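Local coordinates for protein diguanylate cyclase (Vibrio cholerae serotype O1, PDB 6EIB) that catalyses the condensation of two GTP molecules into cyclic di-GMP, a reaction that uses magnesium, and so takes part in biofilm formation, at residues D46-D51 / Q113-Y118; Q65-D70 / E99-R104; G122-H127 / Y137-Q142. All coordinates share one frame; numbering follows the deposited sequence.

Contact 1 (D46-D51 / Q113-Y118); sequences DQFGHD and QNEHIY. With EDO (1,2-ethanediol), chain K.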
loop_
_atom_site.group_PDB
_atom_site.type_symbol
_atom_site.label_atom_id
_atom_site.label_comp_id
_atom_site.label_asym_id
_atom_site.label_seq_id
_atom_site.Cartn_x
_atom_site.Cartn_y
_atom_site.Cartn_z
ATOM N N ASP A 46 -18.955 10.708 -0.362
ATOM C CA ASP A 46 -19.946 11.794 -0.435
ATOM C C ASP A 46 -20.972 11.540 -1.518
ATOM O O ASP A 46 -22.154 11.775 -1.315
ATOM C CB ASP A 46 -19.258 13.131 -0.707
ATOM C CG ASP A 46 -18.465 13.628 0.476
ATOM O OD1 ASP A 46 -18.642 13.085 1.595
ATOM O OD2 ASP A 46 -17.590 14.493 0.245
ATOM N N GLN A 47 -20.523 11.006 -2.649
ATOM C CA GLN A 47 -21.399 10.839 -3.810
ATOM C C GLN A 47 -22.106 9.483 -3.857
ATOM O O GLN A 47 -23.248 9.396 -4.313
ATOM C CB GLN A 47 -20.601 11.000 -5.111
ATOM C CG GLN A 47 -21.458 10.824 -6.378
ATOM C CD GLN A 47 -20.647 10.815 -7.673
ATOM O OE1 GLN A 47 -19.412 10.892 -7.651
ATOM N NE2 GLN A 47 -21.343 10.733 -8.807
ATOM N N PHE A 48 -21.490 8.450 -3.300
ATOM C CA PHE A 48 -22.063 7.118 -3.405
ATOM C C PHE A 48 -22.417 6.508 -2.065
ATOM O O PHE A 48 -23.139 5.514 -2.010
ATOM C CB PHE A 48 -21.083 6.173 -4.119
ATOM C CG PHE A 48 -20.748 6.593 -5.510
ATOM C CD1 PHE A 48 -21.567 6.231 -6.573
ATOM C CD2 PHE A 48 -19.615 7.362 -5.758
ATOM C CE1 PHE A 48 -21.262 6.623 -7.864
ATOM C CE2 PHE A 48 -19.303 7.770 -7.046
ATOM C CZ PHE A 48 -20.133 7.402 -8.100
ATOM N N GLY A 49 -21.951 7.104 -0.976
ATOM C CA GLY A 49 -22.294 6.553 0.311
ATOM C C GLY A 49 -21.265 5.602 0.862
ATOM O O GLY A 49 -20.413 5.074 0.137
ATOM N N HIS A 50 -21.353 5.410 2.174
ATOM C CA HIS A 50 -20.384 4.649 2.950
ATOM C C HIS A 50 -20.291 3.170 2.565
ATOM O O HIS A 50 -19.207 2.579 2.598
ATOM C CB HIS A 50 -20.754 4.772 4.435
ATOM C CG HIS A 50 -19.804 4.085 5.366
ATOM N ND1 HIS A 50 -18.661 4.690 5.849
ATOM C CD2 HIS A 50 -19.819 2.834 5.888
ATOM C CE1 HIS A 50 -18.021 3.846 6.639
ATOM N NE2 HIS A 50 -18.702 2.714 6.679
ATOM N N ASP A 51 -21.411 2.568 2.181
ATOM C CA ASP A 51 -21.378 1.149 1.831
ATOM C C ASP A 51 -20.616 0.934 0.534
ATOM O O ASP A 51 -19.873 -0.041 0.403
ATOM C CB ASP A 51 -22.795 0.583 1.718
ATOM C CG ASP A 51 -23.422 0.324 3.065
ATOM O OD1 ASP A 51 -22.727 0.528 4.083
ATOM O OD2 ASP A 51 -24.610 -0.068 3.108
ATOM N N GLN A 113 -22.436 3.187 -12.762
ATOM C CA GLN A 113 -21.981 4.140 -13.766
ATOM C C GLN A 113 -20.533 3.981 -14.193
ATOM O O GLN A 113 -19.990 4.882 -14.833
ATOM C CB GLN A 113 -22.247 5.578 -13.312
ATOM C CG GLN A 113 -21.489 6.060 -12.100
ATOM C CD GLN A 113 -22.026 7.417 -11.680
ATOM O OE1 GLN A 113 -22.982 7.488 -10.907
ATOM N NE2 GLN A 113 -21.443 8.495 -12.215
ATOM N N ASN A 114 -19.921 2.830 -13.886
ATOM C CA ASN A 114 -18.558 2.561 -14.333
ATOM C C ASN A 114 -17.620 3.697 -13.949
ATOM O O ASN A 114 -16.843 4.187 -14.758
ATOM C CB ASN A 114 -18.506 2.345 -15.834
ATOM C CG ASN A 114 -19.309 1.147 -16.260
ATOM O OD1 ASN A 114 -19.262 0.098 -15.614
ATOM N ND2 ASN A 114 -20.079 1.300 -17.341
ATOM N N GLU A 115 -17.680 4.083 -12.693
ATOM C CA GLU A 115 -16.816 5.125 -12.161
ATOM C C GLU A 115 -15.387 4.616 -12.067
ATOM O O GLU A 115 -15.162 3.466 -11.659
ATOM C CB GLU A 115 -17.321 5.545 -10.787
ATOM C CG GLU A 115 -16.525 6.648 -10.118
ATOM C CD GLU A 115 -16.945 8.033 -10.586
ATOM O OE1 GLU A 115 -17.840 8.126 -11.459
ATOM O OE2 GLU A 115 -16.395 9.025 -10.045
ATOM N N HIS A 116 -14.412 5.441 -12.456
ATOM C CA HIS A 116 -13.027 5.015 -12.293
ATOM C C HIS A 116 -12.396 5.710 -11.090
ATOM O O HIS A 116 -12.624 6.901 -10.838
ATOM C CB HIS A 116 -12.208 5.252 -13.567
ATOM C CG HIS A 116 -12.528 4.273 -14.658
ATOM N ND1 HIS A 116 -11.882 3.059 -14.784
ATOM C CD2 HIS A 116 -13.445 4.317 -15.646
ATOM C CE1 HIS A 116 -12.384 2.402 -15.813
ATOM N NE2 HIS A 116 -13.336 3.137 -16.360
ATOM N N ILE A 117 -11.705 4.917 -10.284
ATOM C CA ILE A 117 -11.075 5.397 -9.061
ATOM C C ILE A 117 -9.578 5.103 -9.144
ATOM O O ILE A 117 -9.177 4.080 -9.711
ATOM C CB ILE A 117 -11.709 4.729 -7.814
ATOM C CG1 ILE A 117 -13.227 4.824 -7.891
ATOM C CG2 ILE A 117 -11.224 5.365 -6.492
ATOM C CD1 ILE A 117 -13.941 4.115 -6.735
ATOM N N TYR A 118 -8.761 5.968 -8.545
ATOM C CA TYR A 118 -7.311 5.904 -8.697
ATOM C C TYR A 118 -6.624 5.900 -7.319
ATOM O O TYR A 118 -7.236 6.254 -6.304
ATOM C CB TYR A 118 -6.815 7.103 -9.555
ATOM C CG TYR A 118 -7.512 7.218 -10.899
ATOM C CD1 TYR A 118 -7.017 6.540 -12.008
ATOM C CD2 TYR A 118 -8.687 7.961 -11.056
ATOM C CE1 TYR A 118 -7.657 6.612 -13.247
ATOM C CE2 TYR A 118 -9.356 8.013 -12.322
ATOM C CZ TYR A 118 -8.816 7.342 -13.388
ATOM O OH TYR A 118 -9.407 7.360 -14.640
HETATM C C1 EDO K . -13.290 11.103 -9.843
HETATM O O1 EDO K . -12.043 11.192 -10.554
HETATM C C2 EDO K . -13.107 10.218 -8.613
HETATM O O2 EDO K . -12.538 8.940 -8.964
HETATM O O HOH W 1 -23.961 9.497 -8.670
#
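With chi1 at -61°, F48 holds its ring anti to its own carbonyl carbon and directs it from the last turn of helix 41-48 toward loop residues 113-118, while Q113 replies with a chi1 of 65°, wedging CG between backbone N and carbonyl carbon and letting an otherwise extended chain run to the rim of that ring. The amide of Q113 arrives at the ring edge: its OE1 lies 3.6 Å from CE1 of F48, close to the ring plane. Because amide and ring planes stand 77° apart, the two flat groups meet at a steep angle without stacking. E115, whose chain bends at its second torsion, brings the carboxylate carbon CD to 4.1 Å from CZ of F48, in an oblique approach. Over one face of the same ring, toward its rim, CG of Q47 sits 3.8 Å above the plane. F111 also meets this ring.

Q47 and Q113 advance from opposite directions, yet NE2 of Q47 stays 4.1 Å from NE2 of Q113, and a water spans the two amides instead. It accepts from NE2 of Q47 at 2.9 Å and donates to OE1 of Q113 at 3.2 Å. In the loop, N114 and E115 face F110 in a geometry that fits a G1 beta bulge.

The contact sets the C-terminal end of helix 41-48 against the loop between helix 91-107 and strand 119-125, at the surface of the GGDEF domain. No direct hydrogen bond joins the two segments. The position of Q113 OE1 is consistent with weak attraction to a ring C-H, E115 merely packs nearby, and water carries the polar link between two glutamines.

Contact 2 (Q65-D70 / E99-R104); sequences QSVISD and EQIRQR. With ACT (acetate ion), chain P; SO4 (sulfate ion), chain F.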
loop_
_atom_site.group_PDB
_atom_site.type_symbol
_atom_site.label_atom_id
_atom_site.label_comp_id
_atom_site.label_asym_id
_atom_site.label_seq_id
_atom_site.Cartn_x
_atom_site.Cartn_y
_atom_site.Cartn_z
ATOM N N GLN A 65 -4.163 -9.277 -2.911
ATOM C CA GLN A 65 -4.013 -10.732 -2.975
ATOM C C GLN A 65 -3.769 -11.271 -4.380
ATOM O O GLN A 65 -2.908 -12.129 -4.584
ATOM C CB GLN A 65 -5.252 -11.422 -2.409
ATOM C CG GLN A 65 -5.443 -11.350 -0.908
ATOM C CD GLN A 65 -6.737 -12.047 -0.467
ATOM O OE1 GLN A 65 -7.688 -11.390 -0.031
ATOM N NE2 GLN A 65 -6.794 -13.372 -0.635
ATOM N N SER A 66 -4.572 -10.797 -5.326
ATOM C CA SER A 66 -4.519 -11.244 -6.717
ATOM C C SER A 66 -3.188 -10.907 -7.374
ATOM O O SER A 66 -2.604 -11.730 -8.093
ATOM C CB SER A 66 -5.661 -10.601 -7.508
ATOM O OG SER A 66 -5.488 -10.803 -8.901
ATOM N N VAL A 67 -2.738 -9.680 -7.141
ATOM C CA VAL A 67 -1.507 -9.182 -7.734
ATOM C C VAL A 67 -0.256 -9.706 -7.016
ATOM O O VAL A 67 0.738 -10.017 -7.659
ATOM C CB VAL A 67 -1.494 -7.638 -7.747
ATOM C CG1 VAL A 67 -0.124 -7.118 -8.131
ATOM C CG2 VAL A 67 -2.586 -7.109 -8.682
ATOM N N ILE A 68 -0.295 -9.769 -5.687
ATOM C CA ILE A 68 0.850 -10.260 -4.935
ATOM C C ILE A 68 0.571 -11.688 -4.482
ATOM O O ILE A 68 0.015 -11.922 -3.407
ATOM C CB ILE A 68 1.146 -9.385 -3.706
ATOM C CG1 ILE A 68 1.130 -7.895 -4.084
ATOM C CG2 ILE A 68 2.441 -9.797 -3.055
ATOM C CD1 ILE A 68 1.211 -6.980 -2.875
ATOM N N SER A 69 0.996 -12.653 -5.281
ATOM C CA SER A 69 0.695 -14.038 -4.951
ATOM C C SER A 69 1.526 -14.480 -3.743
ATOM O O SER A 69 1.035 -15.223 -2.890
ATOM C CB SER A 69 0.932 -14.947 -6.161
ATOM O OG SER A 69 2.260 -14.822 -6.632
ATOM N N ASP A 70 2.785 -14.057 -3.679
ATOM C CA ASP A 70 3.611 -14.411 -2.527
ATOM C C ASP A 70 3.207 -13.731 -1.220
ATOM O O ASP A 70 2.655 -12.612 -1.209
ATOM C CB ASP A 70 5.085 -14.139 -2.789
ATOM C CG ASP A 70 5.716 -15.193 -3.668
ATOM O OD1 ASP A 70 5.298 -16.372 -3.573
ATOM O OD2 ASP A 70 6.659 -14.854 -4.417
ATOM N N GLU A 99 3.001 -0.688 -8.973
ATOM C CA GLU A 99 2.511 -0.150 -10.235
ATOM C C GLU A 99 1.368 -0.976 -10.820
ATOM O O GLU A 99 0.428 -0.411 -11.414
ATOM C CB GLU A 99 3.638 -0.056 -11.274
ATOM C CG GLU A 99 4.600 1.119 -11.127
ATOM C CD GLU A 99 3.967 2.487 -11.455
ATOM O OE1 GLU A 99 2.772 2.574 -11.810
ATOM O OE2 GLU A 99 4.689 3.493 -11.399
ATOM N N GLN A 100 1.481 -2.302 -10.703
ATOM C CA GLN A 100 0.431 -3.208 -11.173
ATOM C C GLN A 100 -0.860 -2.983 -10.374
ATOM O O GLN A 100 -1.954 -2.991 -10.935
ATOM C CB GLN A 100 0.881 -4.668 -11.060
ATOM C CG GLN A 100 1.977 -5.063 -12.038
ATOM C CD GLN A 100 2.317 -6.536 -11.954
ATOM O OE1 GLN A 100 2.258 -7.132 -10.882
ATOM N NE2 GLN A 100 2.667 -7.135 -13.091
ATOM N N ILE A 101 -0.737 -2.829 -9.058
ATOM C CA ILE A 101 -1.907 -2.539 -8.251
ATOM C C ILE A 101 -2.540 -1.196 -8.684
ATOM O O ILE A 101 -3.764 -1.111 -8.814
ATOM C CB ILE A 101 -1.544 -2.482 -6.745
ATOM C CG1 ILE A 101 -1.125 -3.862 -6.245
ATOM C CG2 ILE A 101 -2.712 -1.922 -5.866
ATOM C CD1 ILE A 101 -0.281 -3.783 -5.000
ATOM N N ARG A 102 -1.707 -0.161 -8.881
ATOM C CA ARG A 102 -2.184 1.168 -9.299
ATOM C C ARG A 102 -2.971 1.049 -10.600
ATOM O O ARG A 102 -4.067 1.613 -10.741
ATOM C CB ARG A 102 -1.009 2.144 -9.484
ATOM C CG ARG A 102 -1.441 3.545 -9.916
ATOM C CD ARG A 102 -0.291 4.429 -10.405
ATOM N NE ARG A 102 0.494 3.837 -11.480
ATOM C CZ ARG A 102 0.070 3.689 -12.732
ATOM N NH1 ARG A 102 -1.158 4.063 -13.084
ATOM N NH2 ARG A 102 0.871 3.147 -13.627
ATOM N N GLN A 103 -2.382 0.327 -11.553
ATOM C CA GLN A 103 -2.974 0.180 -12.886
ATOM C C GLN A 103 -4.254 -0.605 -12.892
ATOM O O GLN A 103 -5.214 -0.212 -13.549
ATOM C CB GLN A 103 -2.001 -0.474 -13.831
ATOM C CG GLN A 103 -0.955 0.459 -14.390
ATOM C CD GLN A 103 0.218 -0.306 -14.978
ATOM O OE1 GLN A 103 0.459 -1.469 -14.619
ATOM N NE2 GLN A 103 0.903 0.304 -15.952
ATOM N N ARG A 104 -4.272 -1.743 -12.203
ATOM C CA ARG A 104 -5.489 -2.549 -12.201
ATOM C C ARG A 104 -6.619 -1.891 -11.423
ATOM O O ARG A 104 -7.804 -2.073 -11.747
ATOM C CB ARG A 104 -5.200 -3.965 -11.682
ATOM C CG ARG A 104 -4.477 -4.794 -12.734
ATOM C CD ARG A 104 -4.559 -6.278 -12.444
ATOM N NE ARG A 104 -5.940 -6.729 -12.260
ATOM C CZ ARG A 104 -6.239 -7.863 -11.635
ATOM N NH1 ARG A 104 -5.259 -8.619 -11.165
ATOM N NH2 ARG A 104 -7.500 -8.221 -11.449
HETATM C C ACT P . -0.790 3.537 -17.034
HETATM O O ACT P . -0.906 4.599 -17.685
HETATM O OXT ACT P . 0.270 3.408 -16.386
HETATM C CH3 ACT P . -1.852 2.475 -17.042
HETATM S S SO4 F . -10.860 -6.888 -12.588
HETATM O O1 SO4 F . -12.194 -7.025 -12.010
HETATM O O2 SO4 F . -10.774 -7.589 -13.864
HETATM O O3 SO4 F . -10.539 -5.499 -12.900
HETATM O O4 SO4 F . -9.925 -7.463 -11.619
#
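The final turn of helix 50-67 and the residues that leave it draw alongside helix 91-107, closest at V67 and I101, whose CA atoms are 6.7 Å apart. V67 supplies the middle of the interface, and its two methyl branches meet different partners. CG1, set anti to the backbone N by a chi1 of 170°, rests 3.9 Å from CG1 of I101 and also meets OE1 of Q100 at 3.6 Å. The other branch, CG2, slides past R104 and lies 3.9 Å from its NH1. Deeper in, CD1 of I68 touches CD1 of I101 at 4.1 Å, so the apolar line continues beyond the end of the helix.

At the outer margin R104, bent at its third torsion, turns its guanidinium edge to S66: NH1 donates to OG of S66 over 3.2 Å at 153°, with OG lying 16° out of the guanidinium plane. NH2 of R104 points to a sulfate, probably from the crystallisation liquor, at a distance too short to be taken literally; H108 also binds this ion. On another side of helix 91-107, NE and NH2 of R102 both grip OE1 of E99 in a salt bridge.

I101 also packs on L60 and F64 of helix 50-67, on I84 of strand 81-87 and on L119 of strand 119-125; I68 reaches I84 and L86. The contact thereby joins two neighbouring helices over one face of the central sheet.

Contact 3 (G122-H127 / Y137-Q142); sequences GVSSLH and YRRSDQ. With SO4 (sulfate ion), chain G; SO4 (sulfate ion), chain E.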
loop_
_atom_site.group_PDB
_atom_site.type_symbol
_atom_site.label_atom_id
_atom_site.label_comp_id
_atom_site.label_asym_id
_atom_site.label_seq_id
_atom_site.Cartn_x
_atom_site.Cartn_y
_atom_site.Cartn_z
ATOM N N GLY A 122 3.667 4.919 -2.534
ATOM C CA GLY A 122 5.064 5.237 -2.318
ATOM C C GLY A 122 5.722 3.932 -1.867
ATOM O O GLY A 122 5.099 3.146 -1.138
ATOM N N VAL A 123 6.968 3.720 -2.260
ATOM C CA VAL A 123 7.673 2.457 -1.963
ATOM C C VAL A 123 9.052 2.647 -1.332
ATOM O O VAL A 123 9.850 3.478 -1.767
ATOM C CB VAL A 123 7.879 1.642 -3.241
ATOM C CG1 VAL A 123 8.440 0.268 -2.903
ATOM C CG2 VAL A 123 6.573 1.547 -4.029
ATOM N N SER A 124 9.368 1.863 -0.306
ATOM C CA SER A 124 10.725 1.884 0.168
ATOM C C SER A 124 11.023 0.513 0.705
ATOM O O SER A 124 10.213 -0.416 0.571
ATOM C CB SER A 124 10.934 2.952 1.266
ATOM O OG SER A 124 12.334 3.188 1.494
ATOM N N SER A 125 12.177 0.395 1.342
ATOM C CA SER A 125 12.549 -0.870 1.945
ATOM C C SER A 125 13.544 -0.673 3.086
ATOM O O SER A 125 14.110 0.407 3.250
ATOM C CB SER A 125 13.129 -1.801 0.892
ATOM O OG SER A 125 14.369 -1.311 0.438
ATOM N N LEU A 126 13.801 -1.742 3.841
ATOM C CA LEU A 126 14.746 -1.672 4.960
ATOM C C LEU A 126 16.112 -1.186 4.470
ATOM O O LEU A 126 16.608 -1.672 3.449
ATOM C CB LEU A 126 14.895 -3.057 5.610
ATOM C CG LEU A 126 15.938 -3.287 6.712
ATOM C CD1 LEU A 126 15.539 -2.595 7.962
ATOM C CD2 LEU A 126 16.170 -4.789 6.942
ATOM N N HIS A 127 16.688 -0.193 5.162
ATOM C CA HIS A 127 18.060 0.271 4.902
ATOM C C HIS A 127 18.954 -0.106 6.114
ATOM O O HIS A 127 18.454 -0.311 7.224
ATOM C CB HIS A 127 18.131 1.793 4.663
ATOM C CG HIS A 127 17.469 2.255 3.398
ATOM N ND1 HIS A 127 17.522 3.568 2.976
ATOM C CD2 HIS A 127 16.725 1.594 2.476
ATOM C CE1 HIS A 127 16.869 3.688 1.833
ATOM N NE2 HIS A 127 16.366 2.510 1.511
ATOM N N TYR A 137 8.614 3.272 7.163
ATOM C CA TYR A 137 7.340 3.935 6.896
ATOM C C TYR A 137 7.534 5.405 6.524
ATOM O O TYR A 137 6.856 5.925 5.620
ATOM C CB TYR A 137 6.407 3.861 8.132
ATOM C CG TYR A 137 5.119 4.634 7.860
ATOM C CD1 TYR A 137 4.139 4.098 7.030
ATOM C CD2 TYR A 137 4.939 5.937 8.322
ATOM C CE1 TYR A 137 2.969 4.808 6.713
ATOM C CE2 TYR A 137 3.770 6.668 7.993
ATOM C CZ TYR A 137 2.787 6.082 7.196
ATOM O OH TYR A 137 1.606 6.758 6.844
ATOM N N ARG A 138 8.453 6.079 7.207
ATOM C CA ARG A 138 8.759 7.476 6.897
ATOM C C ARG A 138 9.145 7.643 5.422
ATOM O O ARG A 138 8.733 8.610 4.747
ATOM C CB ARG A 138 9.877 7.992 7.810
ATOM C CG ARG A 138 10.394 9.303 7.395
ATOM C CD ARG A 138 11.531 9.733 8.263
ATOM N NE ARG A 138 11.991 11.038 7.819
ATOM C CZ ARG A 138 12.934 11.190 6.899
ATOM N NH1 ARG A 138 13.518 10.110 6.372
ATOM N NH2 ARG A 138 13.302 12.410 6.534
ATOM N N ARG A 139 9.926 6.695 4.903
ATOM C CA ARG A 139 10.376 6.787 3.509
ATOM C C ARG A 139 9.256 6.416 2.527
ATOM O O ARG A 139 9.102 7.074 1.503
ATOM C CB ARG A 139 11.616 5.910 3.279
ATOM C CG ARG A 139 12.898 6.426 3.965
ATOM C CD ARG A 139 14.080 5.648 3.519
ATOM N NE ARG A 139 13.913 4.243 3.863
ATOM C CZ ARG A 139 14.472 3.668 4.935
ATOM N NH1 ARG A 139 15.255 4.385 5.736
ATOM N NH2 ARG A 139 14.276 2.374 5.184
ATOM N N SER A 140 8.467 5.382 2.815
ATOM C CA SER A 140 7.388 5.058 1.879
ATOM C C SER A 140 6.320 6.139 1.949
ATOM O O SER A 140 5.730 6.482 0.938
ATOM C CB SER A 140 6.785 3.665 2.121
ATOM O OG SER A 140 6.127 3.530 3.368
ATOM N N ASP A 141 6.077 6.681 3.143
ATOM C CA ASP A 141 5.087 7.739 3.293
ATOM C C ASP A 141 5.543 8.970 2.515
ATOM O O ASP A 141 4.724 9.645 1.855
ATOM C CB ASP A 141 4.868 8.054 4.790
ATOM C CG ASP A 141 3.664 8.990 5.050
ATOM O OD1 ASP A 141 2.673 8.935 4.293
ATOM O OD2 ASP A 141 3.724 9.794 6.021
ATOM N N GLN A 142 6.838 9.279 2.560
ATOM C CA GLN A 142 7.330 10.469 1.851
ATOM C C GLN A 142 7.287 10.316 0.334
ATOM O O GLN A 142 6.969 11.255 -0.405
ATOM C CB GLN A 142 8.774 10.794 2.269
ATOM C CG GLN A 142 9.219 12.156 1.798
ATOM C CD GLN A 142 10.705 12.385 1.950
ATOM O OE1 GLN A 142 11.448 12.330 0.966
ATOM N NE2 GLN A 142 11.157 12.617 3.184
HETATM S S SO4 G . 15.293 13.094 4.002
HETATM O O1 SO4 G . 14.060 12.341 3.820
HETATM O O2 SO4 G . 15.666 13.695 2.727
HETATM O O3 SO4 G . 15.073 14.167 4.972
HETATM O O4 SO4 G . 16.336 12.183 4.461
HETATM S S SO4 E . 16.744 -3.858 -1.284
HETATM O O1 SO4 E . 15.748 -3.498 -0.279
HETATM O O2 SO4 E . 16.067 -4.248 -2.510
HETATM O O3 SO4 E . 17.632 -2.734 -1.547
HETATM O O4 SO4 E . 17.516 -5.030 -0.813
#
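G122 opens the packing of strand 119-125 against helix 133-148: its CA lies 3.5 Å from O of S140, a CA-H...O contact, and the lack of a side chain lets the helix backbone come this close. The next residue, V123, turns its side chain away, toward helix 91-107, though its CA is the one nearest to that of S140. S124 points back to the helix. A chi1 of -166° swings its OG to the side of its carbonyl carbon, where it accepts from NE of R139 over 3.0 Å, in the guanidinium plane, while CB of S124 packs on CB of R139 at 3.6 Å. S125 contributes backbone: NH2 of R139 donates to its O over 2.8 Å from above the carbonyl plane, off the lone pairs, in a bent bond (N-H...O 133°). OG of S125 donates to a sulfate, probably from the crystallisation liquor. After L126, which is directed away toward helix 10-27, H127 finishes the segment by laying its imidazole flat on the guanidinium of R139, centres 3.7 Å apart and planes at 4°. CZ of R139 sits over the middle of the ring.

The strand and helix run nearly antiparallel, as expected within a beta-alpha-beta unit. S140 tucks in beside the strand and bonds through OG to OG of S35.

One buried arginine thus organises the contact, held in plane by a serine, over one face by a histidine, and by a carbonyl at NH2. Its charge is met by a salt bridge from NH2 to D130, which also accepts from the backbone N of H127; this shared acid would be expected to stabilise both the buried charge and the stack.

Overall arrangement
All three contacts lie within one GGDEF domain. Contact 2 joins segments lying between the two halves of contact 1, and both draw on helix 50-67, with centres about 21 Å apart. Contact 3 begins only after contact 1 has closed; their segments adjoin in sequence, yet their centres are about 29 Å apart on opposite sides of the chain's centre. Contacts 2 and 3, with centres about 18 Å apart, use the successive helix 91-107 and strand 119-125. Contact 3 packs a helix on the central sheet, contact 2 joins two helices over it, and contact 1 lies at its margin. Strand 31-38 of that sheet ends in residues that probably bind magnesium, as in related enzymes.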